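Local coordinates for protein trichothecene 15-O-acetyltransferase TRI3 (Fusarium sporotrichioides, PDB 3FOT) that acetylates the 15-hydroxyl of trichothecene intermediates, a step in the fungal biosynthesis of mycotoxins such as T-2 toxin, at residues H414-E417 and A418-H422; T253-T256 and S257-A261; F405-A408 and L409-V413; V40-E43 and E44-R47. One frame throughout, in Å; residues are numbered along the deposited sequence.

Interaction 1: H414-E417 and A418-H422; sequences HNFE and ASYLH
Residues 414-417 and 418-422 are consecutive turns near the C-terminal end of helix 406-423, joined by four i to i+4 backbone bonds: Ala-418 to His-414, Ser-419 to Asn-415, Tyr-420 to Phe-416 and Leu-421 to Glu-417. The last two are the shortest, with Tyr-420 N 2.8 Å from Phe-416 O. A water bridges the same helix face, donating to Asn-415 O at 2.8 Å and hydrogen-bonded to Ser-419 OG at 3.0 Å. Along one flank the Phe-416 ring nears that of Tyr-420, CZ to CD1 4.2 Å, a loose oblique approach; the Tyr-420 ring also meets that of Tyr-263 of helix 246-264, their planes nearly parallel. On another flank Glu-417 and Leu-421 run alongside each other in the same direction, with Glu-417 CG 4.1 Å from Leu-421 CD1. With CG anti to the backbone N (chi1 -171°), the extended Glu-417 chain carries OE1 to the edge of the His-414 ring, in its plane and against CD2; Tyr-255 OH is hydrogen-bonded to this OE1. His-414 binds the substrate 15-deacetylcalonectrin, so the helix places a carboxylate beside a substrate-binding imidazole, and the tyrosine hydroxyl probably helps to fix where that carboxylate sits.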
loop_
_atom_site.group_PDB
_atom_site.type_symbol
_atom_site.label_atom_id
_atom_site.label_comp_id
_atom_site.label_asym_id
_atom_site.label_seq_id
_atom_site.Cartn_x
_atom_site.Cartn_y
_atom_site.Cartn_z
ATOM N N HIS A 414 8.144 -14.852 3.630
ATOM C CA HIS A 414 8.009 -13.601 4.394
ATOM C C HIS A 414 8.099 -13.851 5.910
ATOM O O HIS A 414 8.588 -12.998 6.659
ATOM C CB HIS A 414 6.724 -12.848 4.026
ATOM C CG HIS A 414 6.747 -12.208 2.673
ATOM N ND1 HIS A 414 5.600 -11.984 1.941
ATOM C CD2 HIS A 414 7.771 -11.733 1.922
ATOM C CE1 HIS A 414 5.915 -11.394 0.801
ATOM N NE2 HIS A 414 7.224 -11.227 0.767
ATOM N N ASN A 415 7.643 -15.011 6.375
ATOM C CA ASN A 415 7.950 -15.385 7.767
ATOM C C ASN A 415 9.475 -15.354 8.008
ATOM O O ASN A 415 9.973 -14.809 9.008
ATOM C CB ASN A 415 7.420 -16.771 8.098
ATOM C CG ASN A 415 5.928 -16.796 8.372
ATOM O OD1 ASN A 415 5.287 -15.772 8.607
ATOM N ND2 ASN A 415 5.366 -18.004 8.365
ATOM N N PHE A 416 10.212 -15.929 7.069
ATOM C CA PHE A 416 11.669 -15.925 7.158
ATOM C C PHE A 416 12.230 -14.494 7.133
ATOM O O PHE A 416 13.109 -14.132 7.922
ATOM C CB PHE A 416 12.282 -16.780 6.050
ATOM C CG PHE A 416 13.771 -16.627 5.947
ATOM C CD1 PHE A 416 14.611 -17.364 6.785
ATOM C CD2 PHE A 416 14.336 -15.697 5.064
ATOM C CE1 PHE A 416 16.012 -17.193 6.714
ATOM C CE2 PHE A 416 15.717 -15.521 4.993
ATOM C CZ PHE A 416 16.556 -16.284 5.815
ATOM N N GLU A 417 11.700 -13.679 6.228
ATOM C CA GLU A 417 12.164 -12.311 6.079
ATOM C C GLU A 417 11.977 -11.481 7.367
ATOM O O GLU A 417 12.869 -10.705 7.772
ATOM C CB GLU A 417 11.424 -11.687 4.903
ATOM C CG GLU A 417 11.938 -10.341 4.491
ATOM C CD GLU A 417 11.457 -9.955 3.105
ATOM O OE1 GLU A 417 10.939 -10.826 2.359
ATOM O OE2 GLU A 417 11.621 -8.772 2.764
ATOM N N ALA A 418 10.835 -11.661 8.022
ATOM C CA ALA A 418 10.553 -10.985 9.292
ATOM C C ALA A 418 11.581 -11.351 10.364
ATOM O O ALA A 418 12.123 -10.481 11.077
ATOM C CB ALA A 418 9.139 -11.331 9.759
ATOM N N SER A 419 11.888 -12.643 10.439
ATOM C CA SER A 419 12.897 -13.138 11.371
ATOM C C SER A 419 14.285 -12.601 11.047
ATOM O O SER A 419 15.038 -12.203 11.965
ATOM C CB SER A 419 12.903 -14.658 11.327
ATOM O OG SER A 419 11.878 -15.146 12.163
ATOM N N TYR A 420 14.611 -12.551 9.753
ATOM C CA TYR A 420 15.891 -11.973 9.284
ATOM C C TYR A 420 15.997 -10.498 9.689
ATOM O O TYR A 420 17.031 -10.040 10.212
ATOM C CB TYR A 420 16.041 -12.114 7.761
ATOM C CG TYR A 420 17.408 -11.719 7.245
ATOM C CD1 TYR A 420 18.404 -12.678 7.058
ATOM C CD2 TYR A 420 17.710 -10.390 6.953
ATOM C CE1 TYR A 420 19.667 -12.318 6.595
ATOM C CE2 TYR A 420 18.968 -10.014 6.498
ATOM C CZ TYR A 420 19.940 -10.989 6.309
ATOM O OH TYR A 420 21.176 -10.606 5.856
ATOM N N LEU A 421 14.920 -9.748 9.471
ATOM C CA LEU A 421 14.938 -8.319 9.781
ATOM C C LEU A 421 14.972 -8.016 11.272
ATOM O O LEU A 421 15.501 -6.977 11.685
ATOM C CB LEU A 421 13.756 -7.606 9.135
ATOM C CG LEU A 421 13.864 -7.550 7.613
ATOM C CD1 LEU A 421 12.481 -7.185 7.061
ATOM C CD2 LEU A 421 14.942 -6.570 7.159
ATOM N N HIS A 422 14.404 -8.911 12.068
ATOM C CA HIS A 422 14.497 -8.798 13.512
ATOM C C HIS A 422 15.953 -9.008 13.932
ATOM O O HIS A 422 16.484 -8.265 14.777
ATOM C CB HIS A 422 13.583 -9.809 14.220
ATOM C CG HIS A 422 13.705 -9.766 15.712
ATOM N ND1 HIS A 422 13.471 -8.619 16.443
ATOM C CD2 HIS A 422 14.087 -10.709 16.604
ATOM C CE1 HIS A 422 13.685 -8.863 17.725
ATOM N NE2 HIS A 422 14.059 -10.125 17.850
HETATM O O HOH W 1 8.890 -14.928 11.618
#

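Interaction 2: T253-T256 and S257-A261; sequences TEYT and SALVA
Ser-257 returns to Thr-253 with both its backbone and its side chain: Ser-257 N and Ser-257 OG donate to Thr-253 O at 2.9 and 3.0 Å, reaching this carbonyl from opposite faces of its plane. The hydroxyl can do so because OG stands beside the backbone N of its own residue (chi1 -71°), which turns it back toward the preceding turn. Thr-256 OG1 adds a weak third bond to Thr-253 O, at 3.3 Å. On a different flank Tyr-255 and Leu-259 cross obliquely; ring atom CE2 of Tyr-255 lies 4.0 Å from Leu-259 CD2, while the other methyl, Leu-259 CD1, reaches Tyr-255 OH at 3.9 Å. The backbone carries the i to i+4 bonds of helix 246-264, among them Val-260 N to Thr-256 O. The helix is amphipathic here: Thr-253 and Ser-257 are exposed, whereas Tyr-255, Thr-256 and Leu-259 are buried against helix 406-423, where Val-413 touches Tyr-255 and Thr-256, and Phe-416 also packs on Thr-256. Tyr-255 further meets Ala-360 and Val-362 of strand 358-365 and Trp-400 of helix 379-401, and its side chain, the hydroxyl held by Glu-417, comes within about 4 Å, nearest atoms, of that of the substrate-binding His-414.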
loop_
_atom_site.group_PDB
_atom_site.type_symbol
_atom_site.label_atom_id
_atom_site.label_comp_id
_atom_site.label_asym_id
_atom_site.label_seq_id
_atom_site.Cartn_x
_atom_site.Cartn_y
_atom_site.Cartn_z
ATOM N N THR A 253 13.641 -21.631 -1.185
ATOM C CA THR A 253 15.076 -21.420 -0.991
ATOM C C THR A 253 15.665 -20.494 -2.073
ATOM O O THR A 253 16.569 -19.691 -1.797
ATOM C CB THR A 253 15.812 -22.781 -0.974
ATOM O OG1 THR A 253 15.428 -23.494 0.200
ATOM C CG2 THR A 253 17.318 -22.597 -0.971
ATOM N N GLU A 254 15.154 -20.601 -3.298
ATOM C CA GLU A 254 15.585 -19.712 -4.360
ATOM C C GLU A 254 15.241 -18.271 -3.995
ATOM O O GLU A 254 16.061 -17.362 -4.176
ATOM C CB GLU A 254 14.912 -20.063 -5.683
ATOM C CG GLU A 254 15.483 -19.264 -6.840
ATOM C CD GLU A 254 14.736 -19.473 -8.140
ATOM O OE1 GLU A 254 13.990 -20.461 -8.250
ATOM O OE2 GLU A 254 14.913 -18.643 -9.058
ATOM N N TYR A 255 14.036 -18.066 -3.466
ATOM C CA TYR A 255 13.662 -16.729 -3.012
ATOM C C TYR A 255 14.508 -16.239 -1.825
ATOM O O TYR A 255 15.039 -15.121 -1.860
ATOM C CB TYR A 255 12.155 -16.587 -2.738
ATOM C CG TYR A 255 11.841 -15.191 -2.229
ATOM C CD1 TYR A 255 11.463 -14.157 -3.108
ATOM C CD2 TYR A 255 11.992 -14.874 -0.881
ATOM C CE1 TYR A 255 11.207 -12.844 -2.619
ATOM C CE2 TYR A 255 11.755 -13.581 -0.404
ATOM C CZ TYR A 255 11.371 -12.578 -1.276
ATOM O OH TYR A 255 11.144 -11.313 -0.735
ATOM N N THR A 256 14.641 -17.040 -0.765
ATOM C CA THR A 256 15.397 -16.573 0.410
ATOM C C THR A 256 16.876 -16.325 0.086
ATOM O O THR A 256 17.484 -15.392 0.619
ATOM C CB THR A 256 15.246 -17.502 1.632
ATOM O OG1 THR A 256 15.801 -18.793 1.326
ATOM C CG2 THR A 256 13.761 -17.658 1.992
ATOM N N SER A 257 17.445 -17.136 -0.811
ATOM C CA SER A 257 18.801 -16.899 -1.290
ATOM C C SER A 257 18.924 -15.566 -2.027
ATOM O O SER A 257 19.859 -14.800 -1.764
ATOM C CB SER A 257 19.285 -18.057 -2.162
ATOM O OG SER A 257 19.509 -19.192 -1.340
ATOM N N ALA A 258 17.969 -15.281 -2.920
ATOM C CA ALA A 258 17.904 -13.982 -3.615
ATOM C C ALA A 258 17.712 -12.805 -2.654
ATOM O O ALA A 258 18.316 -11.730 -2.829
ATOM C CB ALA A 258 16.810 -13.973 -4.646
ATOM N N LEU A 259 16.871 -13.015 -1.643
ATOM C CA LEU A 259 16.627 -12.003 -0.630
ATOM C C LEU A 259 17.900 -11.615 0.093
ATOM O O LEU A 259 18.248 -10.437 0.191
ATOM C CB LEU A 259 15.593 -12.536 0.363
ATOM C CG LEU A 259 15.224 -11.643 1.533
ATOM C CD1 LEU A 259 14.508 -10.393 0.993
ATOM C CD2 LEU A 259 14.329 -12.422 2.475
ATOM N N VAL A 260 18.601 -12.617 0.603
ATOM C CA VAL A 260 19.794 -12.379 1.391
ATOM C C VAL A 260 20.869 -11.739 0.532
ATOM O O VAL A 260 21.540 -10.816 0.988
ATOM C CB VAL A 260 20.290 -13.660 2.069
ATOM C CG1 VAL A 260 21.522 -13.379 2.958
ATOM C CG2 VAL A 260 19.164 -14.233 2.929
ATOM N N ALA A 261 21.018 -12.214 -0.706
ATOM C CA ALA A 261 21.986 -11.640 -1.640
ATOM C C ALA A 261 21.649 -10.210 -2.033
ATOM O O ALA A 261 22.559 -9.402 -2.226
ATOM C CB ALA A 261 22.151 -12.507 -2.894
#

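Interaction 3: F405-A408 and L409-V413; sequences FLQA and LGLRV
Phe-405 is the N-cap residue of helix 406-423, and its carbonyl accepts the first backbone bond of that helix, Leu-409 N to Phe-405 O at 3.0 Å. The i to i+4 pattern continues from Gly-410 to Leu-406, then with Leu-411 N to Gln-407 O and Arg-412 N to Ala-408 O, both 3.2 Å. Apolar contacts converge on Leu-409, whose two methyls part company: Leu-409 CD1 meets Phe-405 CE1 at 4.0 Å and Leu-409 CD2 meets Leu-406 CD1 at 4.1 Å, each pair crossing at a slant. Phe-405 carries its ring between its own N and carbonyl carbon (chi1 62°). That ring continues edge-to-face onto Phe-248, while Leu-406 and Leu-409 both press on Trp-400, so this first turn sits between helices 246-264 and 379-401. The buried polar side chains find partners outside the segments. The long Arg-412 chain is extended from CG to NE; its guanidinium forms a salt bridge with Asp-249 and donates to the carbonyls of Leu-9 and Pro-10, fastening the start of the modelled chain to this helix. Gln-407, bent at chi2 (58°), gives an NE2 hydrogen to Gln-358 O, while the same Gln-407 NE2 lies against a leucine methyl, with Leu-411 CD2 3.5 Å away.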
loop_
_atom_site.group_PDB
_atom_site.type_symbol
_atom_site.label_atom_id
_atom_site.label_comp_id
_atom_site.label_asym_id
_atom_site.label_seq_id
_atom_site.Cartn_x
_atom_site.Cartn_y
_atom_site.Cartn_z
ATOM N N PHE A 405 1.639 -22.686 -6.208
ATOM C CA PHE A 405 1.964 -22.576 -4.792
ATOM C C PHE A 405 2.463 -21.187 -4.369
ATOM O O PHE A 405 2.880 -21.004 -3.222
ATOM C CB PHE A 405 2.910 -23.703 -4.306
ATOM C CG PHE A 405 4.278 -23.742 -4.983
ATOM C CD1 PHE A 405 5.086 -22.598 -5.090
ATOM C CD2 PHE A 405 4.782 -24.962 -5.463
ATOM C CE1 PHE A 405 6.333 -22.661 -5.704
ATOM C CE2 PHE A 405 6.039 -25.037 -6.067
ATOM C CZ PHE A 405 6.824 -23.884 -6.179
ATOM N N LEU A 406 2.398 -20.213 -5.278
ATOM C CA LEU A 406 3.071 -18.919 -5.010
ATOM C C LEU A 406 2.608 -18.224 -3.728
ATOM O O LEU A 406 3.447 -17.711 -2.969
ATOM C CB LEU A 406 3.027 -17.966 -6.217
ATOM C CG LEU A 406 4.070 -16.840 -6.070
ATOM C CD1 LEU A 406 5.519 -17.351 -6.162
ATOM C CD2 LEU A 406 3.806 -15.704 -7.070
ATOM N N GLN A 407 1.299 -18.220 -3.449
ATOM C CA GLN A 407 0.841 -17.558 -2.212
ATOM C C GLN A 407 1.374 -18.273 -0.980
ATOM O O GLN A 407 1.834 -17.623 -0.038
ATOM C CB GLN A 407 -0.679 -17.356 -2.149
ATOM C CG GLN A 407 -1.146 -16.599 -0.883
ATOM C CD GLN A 407 -0.517 -15.197 -0.726
ATOM O OE1 GLN A 407 -0.258 -14.504 -1.706
ATOM N NE2 GLN A 407 -0.282 -14.790 0.519
ATOM N N ALA A 408 1.355 -19.609 -0.996
ATOM C CA ALA A 408 1.948 -20.368 0.109
ATOM C C ALA A 408 3.435 -20.035 0.297
ATOM O O ALA A 408 3.929 -19.956 1.429
ATOM C CB ALA A 408 1.761 -21.900 -0.111
ATOM N N LEU A 409 4.138 -19.846 -0.815
ATOM C CA LEU A 409 5.573 -19.533 -0.789
ATOM C C LEU A 409 5.788 -18.161 -0.156
ATOM O O LEU A 409 6.703 -17.992 0.627
ATOM C CB LEU A 409 6.176 -19.580 -2.199
ATOM C CG LEU A 409 7.638 -19.164 -2.417
ATOM C CD1 LEU A 409 8.321 -19.948 -3.565
ATOM C CD2 LEU A 409 7.703 -17.657 -2.732
ATOM N N GLY A 410 4.952 -17.194 -0.533
ATOM C CA GLY A 410 5.019 -15.836 0.044
ATOM C C GLY A 410 4.932 -15.877 1.554
ATOM O O GLY A 410 5.736 -15.270 2.249
ATOM N N LEU A 411 3.947 -16.601 2.069
ATOM C CA LEU A 411 3.729 -16.666 3.506
ATOM C C LEU A 411 4.967 -17.232 4.194
ATOM O O LEU A 411 5.433 -16.710 5.197
ATOM C CB LEU A 411 2.488 -17.511 3.825
ATOM C CG LEU A 411 1.164 -16.989 3.260
ATOM C CD1 LEU A 411 0.051 -17.982 3.593
ATOM C CD2 LEU A 411 0.826 -15.582 3.772
ATOM N N ARG A 412 5.512 -18.297 3.621
ATOM C CA ARG A 412 6.661 -18.964 4.212
ATOM C C ARG A 412 7.932 -18.129 4.153
ATOM O O ARG A 412 8.668 -18.011 5.147
ATOM C CB ARG A 412 6.861 -20.330 3.501
ATOM C CG ARG A 412 7.826 -21.216 4.203
ATOM C CD ARG A 412 7.865 -22.565 3.517
ATOM N NE ARG A 412 8.834 -23.456 4.141
ATOM C CZ ARG A 412 9.436 -24.465 3.502
ATOM N NH1 ARG A 412 9.176 -24.706 2.225
ATOM N NH2 ARG A 412 10.308 -25.226 4.142
ATOM N N VAL A 413 8.215 -17.551 2.991
ATOM C CA VAL A 413 9.427 -16.763 2.845
ATOM C C VAL A 413 9.343 -15.426 3.562
ATOM O O VAL A 413 10.365 -14.921 4.040
ATOM C CB VAL A 413 9.885 -16.557 1.376
ATOM C CG1 VAL A 413 10.080 -17.934 0.685
ATOM C CG2 VAL A 413 8.923 -15.676 0.584
#

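Interaction 4: V40-E43 and E44-R47; sequences VGLE and EKNR
A break between two short helices, 36-41 and 43-46, brings these segments together, with Leu-42 as the N-cap residue of the second. Leu-42 O grips two amides: Asn-46 N, at 2.8 Å in a nearly straight bond, and Lys-45 N, at 2.9 Å but well above the carbonyl plane and with a bent N-H angle of 139°. The side chain of Asn-46 spans the break, Asn-46 ND2 donating to Val-40 O at 2.9 Å, with that oxygen in the plane of the Asn-46 side-chain amide. CG lies anti to its backbone N (chi1 -160°), which sends the amide back toward helix 36-41, and ND2 is also hydrogen-bonded to Asn-185 OD1. Leu-42 and Lys-45 head the same way and touch at Leu-42 CD1 and Lys-45 CE, 3.8 Å apart. Leu-42 also packs on Leu-421 and His-422 of helix 406-423, and Glu-44 OE2 is hydrogen-bonded to His-422 ND1, so the break is tied to that helix by apolar and polar contacts. Glu-43 and Arg-47, four residues apart, lie alongside each other, carboxylate and guanidinium turned 42° against one another. Arg-47 NE donates to the anti lone pair of Glu-43 OE2 at 2.9 Å, forming a salt bridge; Arg-47 NH1 holds Asn-151 O. A water closes the ring, donating to Glu-43 OE2 and accepting from Arg-47 NH2 at 3.0 Å.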
loop_
_atom_site.group_PDB
_atom_site.type_symbol
_atom_site.label_atom_id
_atom_site.label_comp_id
_atom_site.label_asym_id
_atom_site.label_seq_id
_atom_site.Cartn_x
_atom_site.Cartn_y
_atom_site.Cartn_z
ATOM N N VAL A 40 5.770 -6.324 8.724
ATOM C CA VAL A 40 5.301 -5.001 9.141
ATOM C C VAL A 40 4.917 -4.943 10.619
ATOM O O VAL A 40 4.895 -3.855 11.210
ATOM C CB VAL A 40 4.149 -4.457 8.232
ATOM C CG1 VAL A 40 4.620 -4.440 6.747
ATOM C CG2 VAL A 40 2.891 -5.323 8.350
ATOM N N GLY A 41 4.582 -6.108 11.176
ATOM C CA GLY A 41 4.253 -6.265 12.591
ATOM C C GLY A 41 5.416 -6.371 13.573
ATOM O O GLY A 41 5.179 -6.309 14.777
ATOM N N LEU A 42 6.658 -6.524 13.100
ATOM C CA LEU A 42 7.820 -6.589 14.027
ATOM C C LEU A 42 7.703 -5.507 15.091
ATOM O O LEU A 42 7.596 -4.322 14.781
ATOM C CB LEU A 42 9.150 -6.435 13.313
ATOM C CG LEU A 42 9.576 -7.550 12.370
ATOM C CD1 LEU A 42 10.837 -7.131 11.596
ATOM C CD2 LEU A 42 9.839 -8.805 13.184
ATOM N N GLU A 43 7.672 -5.936 16.353
ATOM C CA GLU A 43 7.363 -5.005 17.442
ATOM C C GLU A 43 8.191 -3.721 17.411
ATOM O O GLU A 43 7.634 -2.622 17.499
ATOM C CB GLU A 43 7.440 -5.710 18.801
ATOM C CG GLU A 43 6.964 -4.813 19.928
ATOM C CD GLU A 43 6.867 -5.513 21.241
ATOM O OE1 GLU A 43 7.232 -6.712 21.340
ATOM O OE2 GLU A 43 6.434 -4.836 22.176
ATOM N N GLU A 44 9.511 -3.851 17.267
ATOM C CA GLU A 44 10.410 -2.688 17.289
ATOM C C GLU A 44 10.202 -1.698 16.120
ATOM O O GLU A 44 10.628 -0.541 16.205
ATOM C CB GLU A 44 11.889 -3.124 17.374
ATOM C CG GLU A 44 12.453 -3.917 16.178
ATOM C CD GLU A 44 12.238 -5.429 16.235
ATOM O OE1 GLU A 44 11.422 -5.938 17.060
ATOM O OE2 GLU A 44 12.872 -6.118 15.392
ATOM N N LYS A 45 9.588 -2.172 15.045
ATOM C CA LYS A 45 9.279 -1.340 13.878
ATOM C C LYS A 45 7.847 -0.832 13.900
ATOM O O LYS A 45 7.599 0.351 13.640
ATOM C CB LYS A 45 9.553 -2.124 12.604
ATOM C CG LYS A 45 10.974 -2.631 12.503
ATOM C CD LYS A 45 11.282 -2.854 11.047
ATOM C CE LYS A 45 12.435 -3.805 10.838
ATOM N NZ LYS A 45 13.706 -3.193 11.272
ATOM N N ASN A 46 6.907 -1.718 14.213
ATOM C CA ASN A 46 5.503 -1.341 14.318
ATOM C C ASN A 46 5.264 -0.260 15.394
ATOM O O ASN A 46 4.468 0.664 15.188
ATOM C CB ASN A 46 4.646 -2.584 14.558
ATOM C CG ASN A 46 3.196 -2.361 14.197
ATOM O OD1 ASN A 46 2.416 -1.927 15.038
ATOM N ND2 ASN A 46 2.830 -2.634 12.925
ATOM N N ARG A 47 5.942 -0.382 16.544
ATOM C CA ARG A 47 5.845 0.648 17.596
ATOM C C ARG A 47 6.358 2.017 17.155
ATOM O O ARG A 47 5.980 3.034 17.740
ATOM C CB ARG A 47 6.538 0.199 18.895
ATOM C CG ARG A 47 5.776 -0.889 19.605
ATOM C CD ARG A 47 6.396 -1.242 20.978
ATOM N NE ARG A 47 5.516 -2.149 21.712
ATOM C CZ ARG A 47 4.454 -1.781 22.428
ATOM N NH1 ARG A 47 4.089 -0.503 22.512
ATOM N NH2 ARG A 47 3.740 -2.692 23.053
HETATM O O HOH W 2 4.352 -5.444 23.942
#

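In the fold
Interactions 3 and 1 occupy successive turns of helix 406-423, and their chemistry changes along it: interaction 3 is buried, with leucines and a phenylalanine beside polar Gln-407 and Arg-412 that bond outside it, while interaction 1 is partly buried and sets a carboxylate beside the substrate-binding histidine. Interaction 2 lies on the neighbouring helix 246-264, with one flank exposed, and touches both: Tyr-255 packs on Val-413 of interaction 3 and Leu-259 on Glu-417 of interaction 1. Interaction 4, mostly buried yet the one with a salt bridge between its own two segments, meets interaction 1 through Leu-42 and Glu-44. It stays about 11 Å, between nearest atoms, from interactions 2 and 3. Helix 406-423 thus joins all four.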